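Local coordinates for protein LP04448p (Drosophila melanogaster, PDB 2QK2) that probably binds tubulin through its TOG domains and so takes part in microtubule plus-end tracking, as a member of the XMAP215/Dis1 family, at residues Y95-V100 / E132-S137; P101-K106 / E120-I125; F156-L161 / S196-G201; P47-G52 / A82-G87. All blocks are in the same frame, centred on the assembly; numbering follows the deposited sequence.

Interaction 1: Y95-V100 / E132-S137; sequences YASACV and EAQQES
Gln134 sets its carboxamide between Ser97 and Val100, NE2 toward the serine hydroxyl and OE1 against the valine. The bend of the chain at chi2 (-54°) helps turn the amide toward helix 93-105 and bring NE2 to 3.0 Å from Ser97 OG. That hydrogen bond is nearly straight, 168° at the hydrogen, and the hydroxyl oxygen lies close to the plane of the amide. NE2 also hydrogen-bonds Thr129 OG1, and these two bonds probably fix the amide's rotation. Val100 crosses the glutamine obliquely: CG2 comes 3.6 Å from Gln134 OE1, while CG1 reaches over to Ser137 CB at 4.1 Å. A beta-branched residue suits this place because its two methyls can serve two neighbours. The helices run roughly parallel, at 25°, within the HEAT-repeat array, and their axes stay 9.9 Å apart. Two waters bridge them. One molecule donates to Ser97 O and to Gln134 OE1, the latter at a doubtfully short distance, and accepts from Ser137 OG; a second joins Ser97 OG to Ala133 O. The polar groups of a largely buried joint are thus matched through small hydroxyls, one amide and bound water, which suggests that polar bridges count here alongside the packing of Val100.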
loop_
_atom_site.group_PDB
_atom_site.type_symbol
_atom_site.label_atom_id
_atom_site.label_comp_id
_atom_site.label_asym_id
_atom_site.label_seq_id
_atom_site.Cartn_x
_atom_site.Cartn_y
_atom_site.Cartn_z
ATOM N N TYR A 95 3.258 9.399 9.333
ATOM C CA TYR A 95 2.542 9.888 8.150
ATOM C C TYR A 95 1.642 8.812 7.535
ATOM O O TYR A 95 0.741 9.118 6.750
ATOM C CB TYR A 95 3.538 10.364 7.087
ATOM C CG TYR A 95 4.623 11.275 7.618
ATOM C CD1 TYR A 95 5.936 10.825 7.736
ATOM C CD2 TYR A 95 4.332 12.579 8.028
ATOM C CE1 TYR A 95 6.939 11.650 8.252
ATOM C CE2 TYR A 95 5.331 13.417 8.548
ATOM C CZ TYR A 95 6.629 12.945 8.656
ATOM O OH TYR A 95 7.625 13.757 9.157
ATOM N N ALA A 96 1.886 7.558 7.906
ATOM C CA ALA A 96 1.146 6.414 7.371
ATOM C C ALA A 96 -0.385 6.463 7.380
ATOM O O ALA A 96 -1.016 6.323 6.332
ATOM C CB ALA A 96 1.620 5.130 8.063
ATOM N N SER A 97 -0.988 6.655 8.547
ATOM C CA SER A 97 -2.446 6.666 8.646
ATOM C C SER A 97 -3.197 7.612 7.711
ATOM O O SER A 97 -4.282 7.274 7.228
ATOM C CB SER A 97 -2.870 6.934 10.088
ATOM O OG SER A 97 -2.438 5.874 10.921
ATOM N N ALA A 98 -2.642 8.793 7.460
ATOM C CA ALA A 98 -3.301 9.749 6.577
ATOM C C ALA A 98 -3.128 9.357 5.103
ATOM O O ALA A 98 -3.965 9.692 4.263
ATOM C CB ALA A 98 -2.755 11.155 6.824
ATOM N N CYS A 99 -2.057 8.630 4.798
ATOM C CA CYS A 99 -1.794 8.200 3.427
ATOM C C CYS A 99 -2.638 7.016 2.960
ATOM O O CYS A 99 -3.146 7.017 1.842
ATOM C CB CYS A 99 -0.320 7.817 3.255
ATOM S SG CYS A 99 0.856 9.184 3.265
ATOM N N VAL A 100 -2.775 6.004 3.815
ATOM C CA VAL A 100 -3.502 4.784 3.459
ATOM C C VAL A 100 -4.879 4.973 2.811
ATOM O O VAL A 100 -5.122 4.464 1.717
ATOM C CB VAL A 100 -3.605 3.835 4.686
ATOM C CG1 VAL A 100 -4.537 2.661 4.381
ATOM C CG2 VAL A 100 -2.208 3.309 5.040
ATOM N N GLU A 132 -3.395 -3.763 12.253
ATOM C CA GLU A 132 -4.136 -3.367 13.445
ATOM C C GLU A 132 -4.374 -1.855 13.411
ATOM O O GLU A 132 -5.494 -1.386 13.631
ATOM C CB GLU A 132 -3.346 -3.753 14.704
ATOM C CG GLU A 132 -3.994 -3.363 16.038
ATOM C CD GLU A 132 -5.347 -4.026 16.280
ATOM O OE1 GLU A 132 -5.461 -5.264 16.134
ATOM O OE2 GLU A 132 -6.305 -3.306 16.632
ATOM N N ALA A 133 -3.324 -1.099 13.106
ATOM C CA ALA A 133 -3.424 0.358 13.050
ATOM C C ALA A 133 -4.270 0.870 11.883
ATOM O O ALA A 133 -4.952 1.889 12.005
ATOM C CB ALA A 133 -2.029 0.969 12.980
ATOM N N GLN A 134 -4.242 0.158 10.760
ATOM C CA GLN A 134 -4.983 0.582 9.573
ATOM C C GLN A 134 -6.288 -0.161 9.297
ATOM O O GLN A 134 -6.904 0.053 8.253
ATOM C CB GLN A 134 -4.085 0.448 8.341
ATOM C CG GLN A 134 -2.743 1.150 8.455
ATOM C CD GLN A 134 -2.895 2.611 8.812
ATOM O OE1 GLN A 134 -3.747 3.302 8.260
ATOM N NE2 GLN A 134 -2.065 3.093 9.736
ATOM N N GLN A 135 -6.723 -1.015 10.217
ATOM C CA GLN A 135 -7.939 -1.798 9.991
ATOM C C GLN A 135 -9.192 -1.041 9.561
ATOM O O GLN A 135 -9.903 -1.486 8.657
ATOM C CB GLN A 135 -8.265 -2.653 11.220
ATOM C CG GLN A 135 -8.382 -1.878 12.516
ATOM C CD GLN A 135 -8.719 -2.777 13.679
ATOM O OE1 GLN A 135 -9.864 -3.198 13.841
ATOM N NE2 GLN A 135 -7.716 -3.095 14.488
ATOM N N GLU A 136 -9.479 0.091 10.196
ATOM C CA GLU A 136 -10.673 0.849 9.829
ATOM C C GLU A 136 -10.652 1.288 8.369
ATOM O O GLU A 136 -11.630 1.100 7.645
ATOM C CB GLU A 136 -10.840 2.070 10.732
ATOM C CG GLU A 136 -11.197 1.733 12.168
ATOM C CD GLU A 136 -11.476 2.971 13.004
ATOM O OE1 GLU A 136 -12.371 3.764 12.623
ATOM O OE2 GLU A 136 -10.802 3.152 14.041
ATOM N N SER A 137 -9.540 1.870 7.935
ATOM C CA SER A 137 -9.416 2.321 6.552
ATOM C C SER A 137 -9.521 1.142 5.590
ATOM O O SER A 137 -10.236 1.203 4.585
ATOM C CB SER A 137 -8.075 3.030 6.348
ATOM O OG SER A 137 -7.984 4.182 7.169
HETATM O O HOH W 1 -5.610 4.889 8.060
HETATM O O HOH W 2 -4.951 4.703 12.373
#

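Interaction 2: P101-K106 / E120-I125; sequences PSLLEK and EAIDAI
Leu103 and Ile125 point their ends at each other, tip to tip, with the CD1 methyl of the leucine 3.6 Å from the CD1 methyl of the isoleucine. The same Leu103 CD1 also rests on the backbone of the facing helix, 3.9 Å from Ile122 CA, and its sister methyl CD2 turns to Ala121 CB at 4.2 Å. A leucine forked at its end is well suited to this: one side chain spreads over three residues of one helical face, where Ala121 offers a small methyl beside it. Leu104 meets Ile122 differently. The two side chains cross at about a right angle, and Leu104 CD2 presses on Ile122 CD1 at 3.4 Å, tighter than ordinary van der Waals contact. Ile122 holds CG1 anti to its backbone N (chi1 -162°), which sends the long branch out to this meeting point. The two helices follow each other in the chain and run antiparallel, at 150° with axes 10.1 Å apart, the arrangement of consecutive helices from which HEAT-repeat arrays such as TOG domains are built. All five touching residues are buried, and no hydrogen bond spans the interface, as expected of an aliphatic core. Beyond it, Leu103 also packs on Ile65 of helix 55-67, whereas Ile122 is covered by Phe156 and Arg159 of helix 147-161. Glu120 and Asp123 of helix 112-126 form salt bridges with Lys79 and Arg159, respectively.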
loop_
_atom_site.group_PDB
_atom_site.type_symbol
_atom_site.label_atom_id
_atom_site.label_comp_id
_atom_site.label_asym_id
_atom_site.label_seq_id
_atom_site.Cartn_x
_atom_site.Cartn_y
_atom_site.Cartn_z
ATOM N N PRO A 101 -5.795 5.698 3.470
ATOM C CA PRO A 101 -7.131 5.918 2.903
ATOM C C PRO A 101 -7.103 6.571 1.514
ATOM O O PRO A 101 -7.847 6.171 0.619
ATOM C CB PRO A 101 -7.801 6.820 3.941
ATOM C CG PRO A 101 -7.149 6.398 5.219
ATOM C CD PRO A 101 -5.700 6.270 4.824
ATOM N N SER A 102 -6.246 7.577 1.346
ATOM C CA SER A 102 -6.129 8.291 0.073
ATOM C C SER A 102 -5.635 7.381 -1.040
ATOM O O SER A 102 -6.154 7.409 -2.157
ATOM C CB SER A 102 -5.167 9.478 0.207
ATOM O OG SER A 102 -5.574 10.344 1.250
ATOM N N LEU A 103 -4.616 6.586 -0.739
ATOM C CA LEU A 103 -4.067 5.668 -1.727
ATOM C C LEU A 103 -5.100 4.621 -2.154
ATOM O O LEU A 103 -5.280 4.374 -3.351
ATOM C CB LEU A 103 -2.815 4.986 -1.173
ATOM C CG LEU A 103 -1.591 5.910 -1.061
ATOM C CD1 LEU A 103 -0.495 5.231 -0.253
ATOM C CD2 LEU A 103 -1.086 6.263 -2.464
ATOM N N LEU A 104 -5.781 4.013 -1.184
ATOM C CA LEU A 104 -6.786 2.992 -1.486
ATOM C C LEU A 104 -7.891 3.527 -2.397
ATOM O O LEU A 104 -8.267 2.879 -3.375
ATOM C CB LEU A 104 -7.402 2.442 -0.194
ATOM C CG LEU A 104 -6.467 1.598 0.680
ATOM C CD1 LEU A 104 -7.150 1.259 2.001
ATOM C CD2 LEU A 104 -6.068 0.336 -0.067
ATOM N N GLU A 105 -8.411 4.708 -2.076
ATOM C CA GLU A 105 -9.465 5.310 -2.884
ATOM C C GLU A 105 -9.010 5.628 -4.303
ATOM O O GLU A 105 -9.812 5.625 -5.239
ATOM C CB GLU A 105 -9.981 6.580 -2.214
ATOM C CG GLU A 105 -11.048 6.313 -1.169
ATOM C CD GLU A 105 -11.380 7.541 -0.344
ATOM O OE1 GLU A 105 -11.407 8.653 -0.922
ATOM O OE2 GLU A 105 -11.628 7.389 0.877
ATOM N N LYS A 106 -7.718 5.892 -4.467
ATOM C CA LYS A 106 -7.194 6.215 -5.780
ATOM C C LYS A 106 -7.137 4.985 -6.684
ATOM O O LYS A 106 -6.875 5.098 -7.884
ATOM C CB LYS A 106 -5.813 6.868 -5.652
ATOM C CG LYS A 106 -5.292 7.454 -6.956
ATOM C CD LYS A 106 -6.290 8.441 -7.579
ATOM C CE LYS A 106 -5.843 8.844 -8.978
ATOM N NZ LYS A 106 -6.821 9.735 -9.661
ATOM N N GLU A 120 3.122 0.105 -5.056
ATOM C CA GLU A 120 4.445 0.302 -4.476
ATOM C C GLU A 120 4.371 1.242 -3.283
ATOM O O GLU A 120 4.971 0.986 -2.239
ATOM C CB GLU A 120 5.408 0.887 -5.505
ATOM C CG GLU A 120 5.882 -0.097 -6.535
ATOM C CD GLU A 120 6.862 0.532 -7.506
ATOM O OE1 GLU A 120 7.834 1.167 -7.038
ATOM O OE2 GLU A 120 6.665 0.388 -8.731
ATOM N N ALA A 121 3.622 2.327 -3.443
ATOM C CA ALA A 121 3.486 3.309 -2.380
ATOM C C ALA A 121 2.799 2.746 -1.147
ATOM O O ALA A 121 3.336 2.841 -0.044
ATOM C CB ALA A 121 2.727 4.540 -2.886
ATOM N N ILE A 122 1.618 2.158 -1.316
ATOM C CA ILE A 122 0.926 1.635 -0.150
ATOM C C ILE A 122 1.684 0.477 0.501
ATOM O O ILE A 122 1.633 0.311 1.722
ATOM C CB ILE A 122 -0.545 1.237 -0.479
ATOM C CG1 ILE A 122 -1.339 1.118 0.825
ATOM C CG2 ILE A 122 -0.599 -0.076 -1.250
ATOM C CD1 ILE A 122 -2.829 1.060 0.621
ATOM N N ASP A 123 2.412 -0.303 -0.297
ATOM C CA ASP A 123 3.183 -1.417 0.250
ATOM C C ASP A 123 4.354 -0.902 1.107
ATOM O O ASP A 123 4.602 -1.404 2.209
ATOM C CB ASP A 123 3.722 -2.313 -0.878
ATOM C CG ASP A 123 2.629 -3.184 -1.524
ATOM O OD1 ASP A 123 1.458 -3.128 -1.089
ATOM O OD2 ASP A 123 2.950 -3.931 -2.471
ATOM N N ALA A 124 5.069 0.099 0.600
ATOM C CA ALA A 124 6.195 0.666 1.333
ATOM C C ALA A 124 5.688 1.310 2.620
ATOM O O ALA A 124 6.319 1.213 3.664
ATOM C CB ALA A 124 6.920 1.699 0.466
ATOM N N ILE A 125 4.531 1.952 2.543
ATOM C CA ILE A 125 3.953 2.604 3.705
ATOM C C ILE A 125 3.509 1.586 4.752
ATOM O O ILE A 125 3.662 1.811 5.959
ATOM C CB ILE A 125 2.771 3.501 3.285
ATOM C CG1 ILE A 125 3.303 4.659 2.430
ATOM C CG2 ILE A 125 2.033 4.024 4.518
ATOM C CD1 ILE A 125 2.247 5.645 1.987
#

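Interaction 3: F156-L161 / S196-G201; sequences FIARAL and SAEALG
Ala199 and Ala158 bury the most surface here, and their small size lets the two backbones come unusually close: their CA atoms are 4.1 Å apart and the helix axes only 8.0 Å. The methyl of Ala158 sits against the main chain of the other helix, with CB 3.8 Å from Ala199 CA. Ala199 CB returns the contact less directly, 4.2 Å from Ala158 CB, with Ile157 CG2 at 4.3 Å. Alanine suits both places because a single methyl on each side is all that separates the backbones. Leu161 and Glu198 add smaller, equal shares. With CG anti to its carbonyl carbon (chi1 -70°), Leu161 carries CD1 across to within 3.7 Å of Ala199 O. At the border, Glu198 offers both its CG methylene and its backbone O to Ala158 CB, the CG lying 4.2 Å from that methyl. The helices are nearly parallel, at 22°, side by side in the HEAT-repeat array of the TOG domain. Helix 171-185 meets the pair through Leu181, which touches both Ile157 and Ala199; helix 112-126 lies against Phe156, and helix 221-233 packs on Ala197, Glu198 and Leu200.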
loop_
_atom_site.group_PDB
_atom_site.type_symbol
_atom_site.label_atom_id
_atom_site.label_comp_id
_atom_site.label_asym_id
_atom_site.label_seq_id
_atom_site.Cartn_x
_atom_site.Cartn_y
_atom_site.Cartn_z
ATOM N N PHE A 156 -3.973 -5.767 -1.733
ATOM C CA PHE A 156 -3.070 -5.070 -0.813
ATOM C C PHE A 156 -2.944 -5.910 0.464
ATOM O O PHE A 156 -1.854 -6.099 0.995
ATOM C CB PHE A 156 -3.622 -3.681 -0.471
ATOM C CG PHE A 156 -3.038 -3.091 0.789
ATOM C CD1 PHE A 156 -1.678 -2.818 0.879
ATOM C CD2 PHE A 156 -3.852 -2.821 1.885
ATOM C CE1 PHE A 156 -1.133 -2.281 2.047
ATOM C CE2 PHE A 156 -3.319 -2.284 3.059
ATOM C CZ PHE A 156 -1.957 -2.014 3.138
ATOM N N ILE A 157 -4.073 -6.412 0.952
ATOM C CA ILE A 157 -4.090 -7.249 2.152
ATOM C C ILE A 157 -3.257 -8.520 1.939
ATOM O O ILE A 157 -2.500 -8.941 2.825
ATOM C CB ILE A 157 -5.544 -7.620 2.527
ATOM C CG1 ILE A 157 -6.298 -6.352 2.956
ATOM C CG2 ILE A 157 -5.563 -8.661 3.637
ATOM C CD1 ILE A 157 -7.782 -6.565 3.189
ATOM N N ALA A 158 -3.385 -9.122 0.760
ATOM C CA ALA A 158 -2.635 -10.334 0.440
ATOM C C ALA A 158 -1.131 -10.071 0.496
ATOM O O ALA A 158 -0.389 -10.800 1.157
ATOM C CB ALA A 158 -3.025 -10.848 -0.951
ATOM N N ARG A 159 -0.675 -9.034 -0.204
ATOM C CA ARG A 159 0.747 -8.710 -0.203
ATOM C C ARG A 159 1.203 -8.339 1.208
ATOM O O ARG A 159 2.273 -8.757 1.655
ATOM C CB ARG A 159 1.039 -7.561 -1.173
ATOM C CG ARG A 159 0.718 -7.874 -2.635
ATOM C CD ARG A 159 1.319 -6.825 -3.584
ATOM N NE ARG A 159 0.902 -5.464 -3.249
ATOM C CZ ARG A 159 -0.264 -4.914 -3.585
ATOM N NH1 ARG A 159 -1.164 -5.601 -4.283
ATOM N NH2 ARG A 159 -0.535 -3.669 -3.206
ATOM N N ALA A 160 0.382 -7.578 1.921
ATOM C CA ALA A 160 0.721 -7.174 3.289
ATOM C C ALA A 160 0.921 -8.391 4.207
ATOM O O ALA A 160 1.892 -8.463 4.971
ATOM C CB ALA A 160 -0.382 -6.276 3.855
ATOM N N LEU A 161 -0.001 -9.345 4.124
ATOM C CA LEU A 161 0.057 -10.544 4.952
ATOM C C LEU A 161 1.342 -11.353 4.776
ATOM O O LEU A 161 1.821 -11.970 5.733
ATOM C CB LEU A 161 -1.173 -11.424 4.686
ATOM C CG LEU A 161 -2.496 -10.853 5.213
ATOM C CD1 LEU A 161 -3.672 -11.685 4.702
ATOM C CD2 LEU A 161 -2.482 -10.841 6.739
ATOM N N SER A 196 -10.118 -11.444 -3.461
ATOM C CA SER A 196 -10.517 -11.812 -2.110
ATOM C C SER A 196 -10.028 -13.220 -1.775
ATOM O O SER A 196 -9.610 -13.489 -0.646
ATOM C CB SER A 196 -12.039 -11.753 -1.968
ATOM O OG SER A 196 -12.514 -10.447 -2.237
ATOM N N ALA A 197 -10.087 -14.119 -2.755
ATOM C CA ALA A 197 -9.635 -15.491 -2.548
ATOM C C ALA A 197 -8.132 -15.497 -2.276
ATOM O O ALA A 197 -7.650 -16.254 -1.431
ATOM C CB ALA A 197 -9.943 -16.346 -3.786
ATOM N N GLU A 198 -7.395 -14.657 -2.998
ATOM C CA GLU A 198 -5.945 -14.585 -2.819
ATOM C C GLU A 198 -5.590 -14.101 -1.417
ATOM O O GLU A 198 -4.673 -14.625 -0.782
ATOM C CB GLU A 198 -5.315 -13.658 -3.860
ATOM C CG GLU A 198 -3.798 -13.783 -3.923
ATOM C CD GLU A 198 -3.190 -13.026 -5.089
ATOM O OE1 GLU A 198 -3.875 -12.853 -6.116
ATOM O OE2 GLU A 198 -2.016 -12.622 -4.986
ATOM N N ALA A 199 -6.332 -13.112 -0.929
ATOM C CA ALA A 199 -6.095 -12.567 0.401
ATOM C C ALA A 199 -6.425 -13.612 1.466
ATOM O O ALA A 199 -5.680 -13.789 2.438
ATOM C CB ALA A 199 -6.948 -11.311 0.614
ATOM N N LEU A 200 -7.551 -14.294 1.279
ATOM C CA LEU A 200 -7.989 -15.322 2.219
ATOM C C LEU A 200 -6.993 -16.480 2.268
ATOM O O LEU A 200 -6.664 -16.982 3.344
ATOM C CB LEU A 200 -9.372 -15.846 1.819
ATOM C CG LEU A 200 -10.644 -15.399 2.556
ATOM C CD1 LEU A 200 -10.341 -14.399 3.659
ATOM C CD2 LEU A 200 -11.616 -14.837 1.546
ATOM N N GLY A 201 -6.518 -16.899 1.100
ATOM C CA GLY A 201 -5.565 -17.994 1.047
ATOM C C GLY A 201 -4.263 -17.623 1.731
ATOM O O GLY A 201 -3.645 -18.441 2.420
#

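Interaction 4: P47-G52 / A82-G87; sequences PKLENG and ALLAKG
Leu49 lies over Gly87 near the C-terminal end of helix 71-88, where a loop of the TOG domain's HEAT-repeat array, between helix 29-45 and helix 55-67, crosses that helix. The tight part is the glycine. Its CA takes the CD1 methyl of Leu49 at 3.9 Å and at the same time the carbonyl oxygen of Pro47, which comes 3.3 Å from Gly87 CA in a CA-H...O contact. Glycine, lacking a side chain, suits a place where Leu49 and Pro47 O lie directly on its CA, and the loop can settle on the helix. Leu49 is held with CG beside its backbone N (chi1 -56°), directing the side chain inward, and it crosses Leu84 at about a right angle; their CD1 methyls meet at 3.8 Å. Leu84 starts out facing away from the loop, yet its CD1 methyl reaches back to complete this apolar patch, to which Leu43 and Tyr54 also contribute. The looser side is formed by the Lys48 side chain and the Pro47 ring; of the proline, the carbonyl alone joins the tight part. The lysine turns away from the helix and suits a partly exposed place, while the exposed proline ring stays clear of the helix segment and is in touch with Leu6 instead. Further along, Arg91 takes up Leu49 O and Asn51 OD1. The backbone bond that ties loop to helix runs from Leu49 N to Gly87 O, 3.1 Å long, the donor standing 36° out of the plane of the carbonyl.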
loop_
_atom_site.group_PDB
_atom_site.type_symbol
_atom_site.label_atom_id
_atom_site.label_comp_id
_atom_site.label_asym_id
_atom_site.label_seq_id
_atom_site.Cartn_x
_atom_site.Cartn_y
_atom_site.Cartn_z
ATOM N N PRO A 47 19.119 6.418 -1.013
ATOM C CA PRO A 47 18.222 5.416 -0.426
ATOM C C PRO A 47 18.034 5.511 1.088
ATOM O O PRO A 47 17.053 4.999 1.628
ATOM C CB PRO A 47 18.858 4.094 -0.856
ATOM C CG PRO A 47 20.311 4.427 -0.896
ATOM C CD PRO A 47 20.315 5.775 -1.583
ATOM N N LYS A 48 18.971 6.161 1.773
ATOM C CA LYS A 48 18.878 6.314 3.223
ATOM C C LYS A 48 18.592 7.781 3.534
ATOM O O LYS A 48 19.392 8.663 3.224
ATOM C CB LYS A 48 20.186 5.876 3.888
ATOM C CG LYS A 48 20.145 5.854 5.406
ATOM C CD LYS A 48 19.204 4.779 5.919
ATOM C CE LYS A 48 19.228 4.716 7.440
ATOM N NZ LYS A 48 18.347 3.637 7.982
ATOM N N LEU A 49 17.446 8.037 4.152
ATOM C CA LEU A 49 17.046 9.403 4.458
ATOM C C LEU A 49 17.198 9.804 5.916
ATOM O O LEU A 49 16.883 9.046 6.831
ATOM C CB LEU A 49 15.599 9.625 4.008
ATOM C CG LEU A 49 15.354 9.324 2.523
ATOM C CD1 LEU A 49 13.875 9.454 2.188
ATOM C CD2 LEU A 49 16.186 10.277 1.673
ATOM N N GLU A 50 17.682 11.024 6.113
ATOM C CA GLU A 50 17.885 11.588 7.439
ATOM C C GLU A 50 16.536 11.951 8.068
ATOM O O GLU A 50 15.549 12.169 7.357
ATOM C CB GLU A 50 18.750 12.840 7.301
ATOM C CG GLU A 50 19.211 13.472 8.594
ATOM C CD GLU A 50 20.037 14.721 8.337
ATOM O OE1 GLU A 50 19.448 15.763 7.976
ATOM O OE2 GLU A 50 21.277 14.653 8.475
ATOM N N ASN A 51 16.490 12.007 9.396
ATOM C CA ASN A 51 15.260 12.376 10.091
ATOM C C ASN A 51 14.933 13.815 9.711
ATOM O O ASN A 51 15.824 14.572 9.342
ATOM C CB ASN A 51 15.449 12.297 11.604
ATOM C CG ASN A 51 15.783 10.905 12.072
ATOM O OD1 ASN A 51 15.010 9.969 11.869
ATOM N ND2 ASN A 51 16.942 10.756 12.707
ATOM N N GLY A 52 13.663 14.190 9.804
ATOM C CA GLY A 52 13.285 15.549 9.453
ATOM C C GLY A 52 11.787 15.757 9.415
ATOM O O GLY A 52 11.026 14.843 9.726
ATOM N N ALA A 82 6.476 6.204 -2.499
ATOM C CA ALA A 82 6.982 4.868 -2.197
ATOM C C ALA A 82 8.455 4.940 -1.794
ATOM O O ALA A 82 8.858 4.353 -0.792
ATOM C CB ALA A 82 6.820 3.956 -3.418
ATOM N N LEU A 83 9.255 5.669 -2.567
ATOM C CA LEU A 83 10.678 5.791 -2.267
ATOM C C LEU A 83 10.895 6.532 -0.955
ATOM O O LEU A 83 11.813 6.212 -0.196
ATOM C CB LEU A 83 11.412 6.509 -3.404
ATOM C CG LEU A 83 11.408 5.780 -4.756
ATOM C CD1 LEU A 83 11.984 6.682 -5.837
ATOM C CD2 LEU A 83 12.206 4.496 -4.649
ATOM N N LEU A 84 10.046 7.515 -0.683
ATOM C CA LEU A 84 10.157 8.274 0.553
ATOM C C LEU A 84 9.860 7.346 1.738
ATOM O O LEU A 84 10.590 7.335 2.735
ATOM C CB LEU A 84 9.172 9.449 0.543
ATOM C CG LEU A 84 9.113 10.338 1.793
ATOM C CD1 LEU A 84 10.461 11.026 2.014
ATOM C CD2 LEU A 84 8.004 11.375 1.625
ATOM N N ALA A 85 8.792 6.560 1.626
ATOM C CA ALA A 85 8.423 5.646 2.704
ATOM C C ALA A 85 9.513 4.593 2.921
ATOM O O ALA A 85 9.785 4.209 4.055
ATOM C CB ALA A 85 7.087 4.977 2.400
ATOM N N LYS A 86 10.140 4.140 1.838
ATOM C CA LYS A 86 11.213 3.151 1.936
ATOM C C LYS A 86 12.483 3.735 2.550
ATOM O O LYS A 86 13.176 3.063 3.310
ATOM C CB LYS A 86 11.594 2.608 0.561
ATOM C CG LYS A 86 10.603 1.667 -0.075
ATOM C CD LYS A 86 11.242 0.994 -1.284
ATOM C CE LYS A 86 12.509 0.243 -0.873
ATOM N NZ LYS A 86 13.209 -0.413 -2.015
ATOM N N GLY A 87 12.799 4.974 2.192
ATOM C CA GLY A 87 14.006 5.602 2.699
ATOM C C GLY A 87 13.944 5.986 4.160
ATOM O O GLY A 87 14.978 6.192 4.795
#

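Along the chain, interaction 4 closes first; interaction 1 follows with interaction 2 nested inside its loop, and interaction 3 comes last. Interactions 1 and 2 share helix 93-105 and have centres 10 Å apart. They touch directly, for example where Cys99 meets Ile125. Interaction 2 also meets interaction 3 through the Asp123-Arg159 salt bridge and interaction 4 through Ala121, Ala124 and Ala82. Interactions 3 and 4, about 26 Å apart between centres, lie on opposite sides of the chain's centre and do not touch. Interaction 2 thus touches the other three, part of the linked helical interior of a TOG domain that probably presents a tubulin-binding surface.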